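Local coordinates for protein glycosyl transferase family 8 (Streptococcus pneumoniae, PDB 5GVV) that transfers galactose from UDP-galactose to the terminal glucose of the already glycosylated serine-rich repeat protein PsrP, with manganese as the likely cofactor, at residues Tyr14-Gln19 with Leu105-Ile110; Ile36-Gln41 with Glu46-Ile51; Leu226-Ile229 with Lys233-Asn236. All coordinates share one frame; numbering follows the deposited sequence.

Contact 1. Residues Tyr14-Gln19 with Leu105-Ile110. With MN (manganese (II) ion), chain C; UDP (uridine-5'-diphosphate), chain D.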
# COMPACT_ATOMS: atom_id res chain seq x y z
N TYR A 14 6.58 2.17 7.02
CA TYR A 14 6.15 2.21 5.62
C TYR A 14 5.44 0.93 5.21
O TYR A 14 4.55 0.94 4.37
CB TYR A 14 7.39 2.43 4.74
CG TYR A 14 7.13 2.77 3.28
CD1 TYR A 14 5.92 3.33 2.86
CD2 TYR A 14 8.11 2.54 2.32
CE1 TYR A 14 5.71 3.63 1.51
CE2 TYR A 14 7.90 2.84 0.99
CZ TYR A 14 6.71 3.38 0.59
OH TYR A 14 6.54 3.68 -0.75
N ALA A 15 5.85 -0.20 5.79
CA ALA A 15 5.26 -1.48 5.45
C ALA A 15 3.80 -1.53 5.88
O ALA A 15 3.02 -2.33 5.36
CB ALA A 15 6.04 -2.62 6.08
N TYR A 16 3.45 -0.67 6.83
CA TYR A 16 2.09 -0.59 7.35
C TYR A 16 1.35 0.60 6.75
O TYR A 16 0.29 1.00 7.24
CB TYR A 16 2.15 -0.44 8.88
CG TYR A 16 1.20 -1.30 9.68
CD1 TYR A 16 1.32 -2.69 9.70
CD2 TYR A 16 0.20 -0.72 10.46
CE1 TYR A 16 0.45 -3.47 10.45
CE2 TYR A 16 -0.67 -1.50 11.21
CZ TYR A 16 -0.53 -2.87 11.21
OH TYR A 16 -1.39 -3.64 11.96
N ILE A 17 1.89 1.18 5.67
CA ILE A 17 1.31 2.40 5.11
C ILE A 17 -0.17 2.26 4.69
O ILE A 17 -0.94 3.22 4.82
CB ILE A 17 2.17 2.98 3.95
CG1 ILE A 17 1.79 4.43 3.66
CG2 ILE A 17 2.04 2.11 2.70
CD1 ILE A 17 2.18 5.40 4.78
N ARG A 18 -0.56 1.08 4.20
CA ARG A 18 -1.94 0.86 3.76
C ARG A 18 -2.91 0.90 4.95
O ARG A 18 -4.06 1.32 4.81
CB ARG A 18 -2.09 -0.48 3.01
CG ARG A 18 -1.56 -0.46 1.58
CD ARG A 18 -1.77 -1.79 0.87
NE ARG A 18 -3.18 -2.07 0.62
CZ ARG A 18 -3.85 -3.08 1.17
NH1 ARG A 18 -3.23 -3.90 2.00
NH2 ARG A 18 -5.14 -3.26 0.89
N GLN A 19 -2.43 0.46 6.11
CA GLN A 19 -3.24 0.47 7.33
C GLN A 19 -3.26 1.87 7.94
O GLN A 19 -4.31 2.37 8.36
CB GLN A 19 -2.70 -0.54 8.34
CG GLN A 19 -2.86 -2.01 7.93
CD GLN A 19 -2.02 -2.40 6.72
OE1 GLN A 19 -0.85 -2.04 6.63
NE2 GLN A 19 -2.63 -3.11 5.78
N LEU A 105 -3.68 6.91 18.38
CA LEU A 105 -4.47 5.83 17.79
C LEU A 105 -3.57 4.77 17.15
O LEU A 105 -2.62 5.11 16.44
CB LEU A 105 -5.44 6.36 16.74
CG LEU A 105 -6.51 7.37 17.16
CD1 LEU A 105 -7.23 7.94 15.95
CD2 LEU A 105 -7.50 6.75 18.12
N ASP A 106 -3.89 3.50 17.39
CA ASP A 106 -3.31 2.41 16.60
C ASP A 106 -3.73 2.61 15.15
O ASP A 106 -4.61 3.43 14.86
CB ASP A 106 -3.84 1.07 17.11
CG ASP A 106 -2.89 0.37 18.07
OD1 ASP A 106 -1.95 1.02 18.58
OD2 ASP A 106 -3.11 -0.83 18.34
N SER A 107 -3.12 1.87 14.22
CA SER A 107 -3.48 2.03 12.81
C SER A 107 -4.21 0.81 12.26
O SER A 107 -4.54 0.77 11.07
CB SER A 107 -2.23 2.31 11.99
OG SER A 107 -1.28 1.30 12.22
N ASP A 108 -4.44 -0.18 13.12
CA ASP A 108 -5.29 -1.31 12.76
C ASP A 108 -6.71 -1.01 13.23
O ASP A 108 -7.38 -1.87 13.82
CB ASP A 108 -4.78 -2.60 13.40
CG ASP A 108 -4.72 -2.52 14.91
OD1 ASP A 108 -4.59 -1.40 15.45
OD2 ASP A 108 -4.79 -3.58 15.58
N LEU A 109 -7.16 0.22 13.00
CA LEU A 109 -8.48 0.62 13.43
C LEU A 109 -9.17 1.54 12.44
O LEU A 109 -8.55 2.07 11.51
CB LEU A 109 -8.44 1.25 14.83
CG LEU A 109 -7.59 2.49 15.10
CD1 LEU A 109 -8.24 3.75 14.56
CD2 LEU A 109 -7.33 2.63 16.60
N ILE A 110 -10.47 1.73 12.67
CA ILE A 110 -11.33 2.54 11.82
C ILE A 110 -12.19 3.47 12.67
O ILE A 110 -12.86 3.01 13.60
CB ILE A 110 -12.28 1.64 11.01
CG1 ILE A 110 -11.50 0.77 10.02
CG2 ILE A 110 -13.32 2.48 10.28
CD1 ILE A 110 -10.97 1.53 8.80
MN MN C . -4.06 -2.31 17.26
N1 UDP D . 2.71 -1.53 13.68
C2 UDP D . 3.40 -1.15 12.55
N3 UDP D . 3.85 -2.10 11.64
C4 UDP D . 3.61 -3.44 11.87
C5 UDP D . 2.91 -3.82 13.02
C6 UDP D . 2.56 -2.86 13.97
O2 UDP D . 3.62 0.04 12.34
O4 UDP D . 4.01 -4.28 11.06
C1' UDP D . 2.25 -0.49 14.62
C2' UDP D . 0.84 -0.06 14.24
O2' UDP D . 0.66 1.31 14.52
C3' UDP D . -0.04 -0.86 15.16
C4' UDP D . 0.82 -0.99 16.40
O4' UDP D . 2.16 -1.01 15.94
O3' UDP D . -1.26 -0.20 15.41
C5' UDP D . 0.51 -2.24 17.22
O5' UDP D . 0.18 -3.28 16.34
PA UDP D . -1.26 -3.99 16.47
O1A UDP D . -2.27 -2.93 16.27
O2A UDP D . -1.39 -5.09 15.49
O3A UDP D . -1.31 -4.57 17.98
PB UDP D . -2.69 -4.92 18.75
O1B UDP D . -2.44 -5.10 20.20
O2B UDP D . -3.22 -6.18 18.20
O3B UDP D . -3.67 -3.82 18.54
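The ring of Y16 has the uracil of UDP over one face and the side chain of Q19 over the opposite face. Uracil lies off centre, with Y16 CD1 3.2 Å from UDP N3. S107 OG sits at the ring edge, in the ring plane, 3.0 Å from Y16 CE2. Further along, Y16 OH meets D108 CB. This hydroxyl is buried and has no polar partner in the model.

S107 grips the ribose twice. Its backbone N bonds UDP O3' at 3.0 Å and nearly straight (167°). Its OG, set between the backbone N and the carbonyl carbon (chi1 55°), donates to UDP O2'. On either side of S107, D106 and D108 bind manganese. D106 gives one oxygen, with OD2 2.1 Å from manganese. D108 gives both OD1 and OD2, and K233 also bonds D108 OD2. H227 and two UDP phosphate oxygens complete the site. This is the DxD motif of GT-A glycosyltransferases.

The motif links strand 101-105 to strand 109-111. Y16 holds the N-cap position of helix 17-30, and I20 of that helix packs on S107.

Contact 2. Residues Ile36-Gln41 with Glu46-Ile51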
# COMPACT_ATOMS: atom_id res chain seq x y z
N ILE A 36 -2.40 16.16 12.82
CA ILE A 36 -1.99 14.77 12.92
C ILE A 36 -0.47 14.62 12.94
O ILE A 36 0.22 15.05 12.02
CB ILE A 36 -2.57 13.94 11.76
CG1 ILE A 36 -4.10 13.90 11.84
CG2 ILE A 36 -2.00 12.53 11.77
CD1 ILE A 36 -4.76 13.20 10.68
N TYR A 37 0.04 13.99 14.00
CA TYR A 37 1.45 13.61 14.05
C TYR A 37 1.57 12.16 13.60
O TYR A 37 0.72 11.33 13.94
CB TYR A 37 1.99 13.73 15.48
CG TYR A 37 2.00 15.13 16.06
CD1 TYR A 37 3.19 15.86 16.14
CD2 TYR A 37 0.84 15.72 16.55
CE1 TYR A 37 3.22 17.13 16.68
CE2 TYR A 37 0.86 17.00 17.10
CZ TYR A 37 2.06 17.70 17.16
OH TYR A 37 2.10 18.97 17.70
N LEU A 38 2.60 11.85 12.82
CA LEU A 38 2.84 10.45 12.44
C LEU A 38 4.28 10.06 12.74
O LEU A 38 5.21 10.48 12.05
CB LEU A 38 2.53 10.21 10.96
CG LEU A 38 2.85 8.82 10.40
CD1 LEU A 38 2.19 7.75 11.24
CD2 LEU A 38 2.40 8.72 8.95
N LEU A 39 4.45 9.25 13.78
CA LEU A 39 5.77 8.77 14.15
C LEU A 39 6.20 7.64 13.22
O LEU A 39 5.47 6.66 13.05
CB LEU A 39 5.78 8.30 15.61
CG LEU A 39 6.07 9.37 16.67
CD1 LEU A 39 4.98 10.42 16.71
CD2 LEU A 39 6.28 8.76 18.06
N ASN A 40 7.36 7.79 12.59
CA ASN A 40 7.84 6.79 11.63
C ASN A 40 9.34 6.92 11.42
O ASN A 40 9.96 7.88 11.87
CB ASN A 40 7.11 6.94 10.29
CG ASN A 40 7.55 8.19 9.52
OD1 ASN A 40 8.23 8.09 8.49
ND2 ASN A 40 7.15 9.36 10.01
N GLN A 41 9.92 5.94 10.73
CA GLN A 41 11.35 5.97 10.40
C GLN A 41 11.57 6.05 8.90
O GLN A 41 12.51 6.68 8.44
CB GLN A 41 12.05 4.71 10.89
CG GLN A 41 12.05 4.48 12.39
CD GLN A 41 12.98 3.35 12.78
OE1 GLN A 41 12.55 2.21 12.96
NE2 GLN A 41 14.26 3.65 12.90
N GLU A 46 7.33 12.01 -0.27
CA GLU A 46 6.30 12.27 -1.27
C GLU A 46 4.91 11.96 -0.75
O GLU A 46 3.94 12.66 -1.07
CB GLU A 46 6.55 11.44 -2.54
CG GLU A 46 7.75 11.90 -3.37
CD GLU A 46 9.06 11.28 -2.92
OE1 GLU A 46 9.08 10.60 -1.87
OE2 GLU A 46 10.08 11.48 -3.61
N TRP A 47 4.80 10.91 0.05
CA TRP A 47 3.53 10.54 0.65
C TRP A 47 3.08 11.65 1.60
O TRP A 47 1.94 12.11 1.53
CB TRP A 47 3.64 9.21 1.39
CG TRP A 47 2.33 8.72 1.98
CD1 TRP A 47 1.37 7.98 1.35
CD2 TRP A 47 1.85 8.96 3.30
NE1 TRP A 47 0.32 7.74 2.21
CE2 TRP A 47 0.59 8.34 3.41
CE3 TRP A 47 2.36 9.65 4.40
CZ2 TRP A 47 -0.17 8.38 4.59
CZ3 TRP A 47 1.61 9.69 5.57
CH2 TRP A 47 0.36 9.05 5.65
N PHE A 48 3.99 12.09 2.46
CA PHE A 48 3.69 13.16 3.41
C PHE A 48 3.27 14.46 2.72
O PHE A 48 2.31 15.09 3.15
CB PHE A 48 4.90 13.44 4.30
CG PHE A 48 4.93 12.60 5.54
CD1 PHE A 48 4.18 12.96 6.65
CD2 PHE A 48 5.73 11.47 5.61
CE1 PHE A 48 4.20 12.20 7.81
CE2 PHE A 48 5.76 10.69 6.76
CZ PHE A 48 5.00 11.06 7.86
N SER A 49 3.99 14.85 1.67
CA SER A 49 3.66 16.09 0.95
C SER A 49 2.21 16.15 0.48
O SER A 49 1.52 17.16 0.70
CB SER A 49 4.62 16.31 -0.22
OG SER A 49 5.92 16.59 0.25
N GLN A 50 1.74 15.09 -0.17
CA GLN A 50 0.39 15.06 -0.71
C GLN A 50 -0.69 15.02 0.37
O GLN A 50 -1.67 15.77 0.32
CB GLN A 50 0.20 13.87 -1.65
CG GLN A 50 -1.16 13.86 -2.34
CD GLN A 50 -1.35 15.07 -3.25
OE1 GLN A 50 -0.75 15.15 -4.32
NE2 GLN A 50 -2.18 16.01 -2.82
N ILE A 51 -0.51 14.13 1.34
CA ILE A 51 -1.52 13.95 2.38
C ILE A 51 -1.59 15.21 3.25
O ILE A 51 -2.66 15.58 3.74
CB ILE A 51 -1.20 12.71 3.25
CG1 ILE A 51 -1.07 11.46 2.38
CG2 ILE A 51 -2.28 12.51 4.31
CD1 ILE A 51 -2.26 11.22 1.46
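L38 points from its strand to the rings of W47 and F48 and meets both through CD2. Its CG is anti to the backbone N (chi1 175°), which carries CD2 forward to the two aromatic side chains. L38 CD2 lies 3.6 Å from W47 CZ3 and 3.7 Å from F48 CZ. The leucine and the indole cross at about a right angle. The approach to the phenyl ring is oblique. L38 CB and CG also touch the far end of F48. The two rings pack on each other within the helix, with W47 CE3 over one face of F48, toward the rim.

N40 comes next on the helix side. N40 and F48 come from opposite directions, and the amide meets the ring obliquely, planes 32° apart. N40 ND2 is 3.5 Å from F48 CZ. The amide is anchored by polar partners. N40 ND2 donates to L38 O at 3.0 Å, from above the carbonyl plane, and also to D64. N40 OD1 accepts from K66 and from the backbone N of I43. These bonds fix the amide's rotation beside the phenyl ring.

The axes of 36-40 and 46-51 are antiparallel (173°) and come within 12.2 Å. Strand 34-40, helix 45-57 and strand 61-66 form a beta-alpha-beta unit. Helix 17-30 lies alongside: M24 packs on W47, and E21 bonds W47 NE1.

Contact 3. Residues Leu226-Ile229 with Lys233-Asn236. With MN (manganese (II) ion), chain C; UDP (uridine-5'-diphosphate), chain D.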
# COMPACT_ATOMS: atom_id res chain seq x y z
N LEU A 226 -13.50 1.21 15.75
CA LEU A 226 -13.37 -0.24 15.57
C LEU A 226 -11.90 -0.64 15.57
O LEU A 226 -11.15 -0.22 14.69
CB LEU A 226 -13.99 -0.67 14.25
CG LEU A 226 -15.50 -0.60 14.08
CD1 LEU A 226 -15.89 -0.99 12.67
CD2 LEU A 226 -16.18 -1.50 15.10
N HIS A 227 -11.51 -1.48 16.53
CA HIS A 227 -10.11 -1.87 16.67
C HIS A 227 -9.93 -3.35 16.30
O HIS A 227 -10.40 -4.24 17.01
CB HIS A 227 -9.63 -1.62 18.11
CG HIS A 227 -8.15 -1.70 18.28
ND1 HIS A 227 -7.53 -1.50 19.50
CD2 HIS A 227 -7.16 -1.95 17.39
CE1 HIS A 227 -6.23 -1.63 19.35
NE2 HIS A 227 -5.97 -1.90 18.09
N TYR A 228 -9.25 -3.59 15.18
CA TYR A 228 -9.04 -4.96 14.73
C TYR A 228 -7.78 -5.58 15.35
O TYR A 228 -6.81 -5.88 14.64
CB TYR A 228 -8.94 -5.00 13.20
CG TYR A 228 -10.20 -4.55 12.50
CD1 TYR A 228 -11.21 -5.46 12.20
CD2 TYR A 228 -10.38 -3.22 12.14
CE1 TYR A 228 -12.36 -5.06 11.56
CE2 TYR A 228 -11.53 -2.81 11.51
CZ TYR A 228 -12.52 -3.73 11.22
OH TYR A 228 -13.67 -3.31 10.58
N ILE A 229 -7.81 -5.78 16.66
CA ILE A 229 -6.70 -6.38 17.38
C ILE A 229 -6.48 -7.82 16.94
O ILE A 229 -7.32 -8.39 16.23
CB ILE A 229 -6.93 -6.37 18.91
CG1 ILE A 229 -8.11 -7.27 19.29
CG2 ILE A 229 -7.16 -4.94 19.41
CD1 ILE A 229 -8.28 -7.48 20.79
N LYS A 233 -6.41 -9.94 10.96
CA LYS A 233 -6.68 -8.62 10.38
C LYS A 233 -7.61 -8.70 9.17
O LYS A 233 -7.48 -9.62 8.36
CB LYS A 233 -5.36 -7.93 9.98
CG LYS A 233 -4.29 -7.91 11.08
CD LYS A 233 -4.76 -7.18 12.34
CE LYS A 233 -3.58 -6.56 13.09
NZ LYS A 233 -3.90 -6.29 14.52
N PRO A 234 -8.54 -7.74 9.04
CA PRO A 234 -9.53 -7.82 7.96
C PRO A 234 -8.92 -7.58 6.58
O PRO A 234 -9.55 -7.89 5.57
CB PRO A 234 -10.50 -6.68 8.30
CG PRO A 234 -9.66 -5.69 9.07
CD PRO A 234 -8.73 -6.55 9.89
N TRP A 235 -7.70 -7.05 6.54
CA TRP A 235 -7.04 -6.81 5.27
C TRP A 235 -6.29 -8.03 4.74
O TRP A 235 -5.78 -8.01 3.61
CB TRP A 235 -6.10 -5.61 5.35
CG TRP A 235 -4.99 -5.72 6.36
CD1 TRP A 235 -3.79 -6.36 6.19
CD2 TRP A 235 -4.95 -5.13 7.67
NE1 TRP A 235 -3.02 -6.22 7.32
CE2 TRP A 235 -3.71 -5.47 8.24
CE3 TRP A 235 -5.84 -4.35 8.41
CZ2 TRP A 235 -3.34 -5.05 9.52
CZ3 TRP A 235 -5.47 -3.94 9.69
CH2 TRP A 235 -4.23 -4.30 10.23
N ASN A 236 -6.21 -9.09 5.54
CA ASN A 236 -5.60 -10.33 5.08
C ASN A 236 -6.48 -10.95 4.00
O ASN A 236 -7.65 -10.58 3.88
CB ASN A 236 -5.40 -11.30 6.25
CG ASN A 236 -4.28 -10.86 7.18
OD1 ASN A 236 -3.43 -10.04 6.81
ND2 ASN A 236 -4.25 -11.42 8.38
MN MN C . -4.06 -2.31 17.26
N1 UDP D . 2.71 -1.53 13.68
C2 UDP D . 3.40 -1.15 12.55
N3 UDP D . 3.85 -2.10 11.64
C4 UDP D . 3.61 -3.44 11.87
C5 UDP D . 2.91 -3.82 13.02
C6 UDP D . 2.56 -2.86 13.97
O2 UDP D . 3.62 0.04 12.34
O4 UDP D . 4.01 -4.28 11.06
C1' UDP D . 2.25 -0.49 14.62
C2' UDP D . 0.84 -0.06 14.24
O2' UDP D . 0.66 1.31 14.52
C3' UDP D . -0.04 -0.86 15.16
C4' UDP D . 0.82 -0.99 16.40
O4' UDP D . 2.16 -1.01 15.94
O3' UDP D . -1.26 -0.20 15.41
C5' UDP D . 0.51 -2.24 17.22
O5' UDP D . 0.18 -3.28 16.34
PA UDP D . -1.26 -3.99 16.47
O1A UDP D . -2.27 -2.93 16.27
O2A UDP D . -1.39 -5.09 15.49
O3A UDP D . -1.31 -4.57 17.98
PB UDP D . -2.69 -4.92 18.75
O1B UDP D . -2.44 -5.10 20.20
O2B UDP D . -3.22 -6.18 18.20
O3B UDP D . -3.67 -3.82 18.54
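P234 crosses Y228 obliquely and sets CG over one face of the phenol. P234 CG is 3.6 Å from the ring centroid and 16° off the normal, a CH-pi contact. It sits slightly toward the rim, closest to Y228 CD1. P234 CD also touches Y228 CG. The phenol is held at its far end by a bond from Y228 OH to L243 O.

K233 approaches Y228 from its backbone side. Its chain bends at chi2 (-59°) and then extends, which brings the amine to the carbonyl. K233 NZ donates to Y228 O at 2.9 Å, in the carbonyl plane. The same nitrogen bonds UDP O2A at 2.9 Å, and S230 O is a further acceptor. The amine thus sits among several oxygens. Its charge would probably offset that of the alpha-phosphate. K233 CB lies over the centre of one face of W235.

H227 reaches the metal. Its NE2 binds manganese at 2.1 Å, and ND1 is bonded to N197. I229 CG2 packs over the centre of the imidazole, 3.3 Å above its plane.

Y228 is the centre of an inverse gamma turn, and K233 to N236 form a type I beta turn. H227, I229 and K233 line the diphosphate end of the UDP pocket. H227 adds its NE2 to the DxD aspartates D106 and D108 on the same manganese, a site characteristic of GT-A glycosyltransferases.

Overall arrangement
All three contacts are buried and lie within the glycosyltransferase family 8 range. Contacts 1 and 3 share one site. Strands 109-111 and 225-227 pair in a small antiparallel sheet, and both contacts supply ligands to the same manganese. Their chemistry joins metal and hydrogen bonds with ring packing. Contact 1 holds the nucleoside and gives the two metal aspartates, while contact 3 gives the histidine and the lysine at the phosphates. Contact 2 is largely apolar packing between a central-sheet strand and its helix, away from the metal. It meets contact 1 where I17 CD1 packs on W47 CE2, but does not touch contact 3, about 14 Å away at the nearest atoms. Each contact also borders the second subunit.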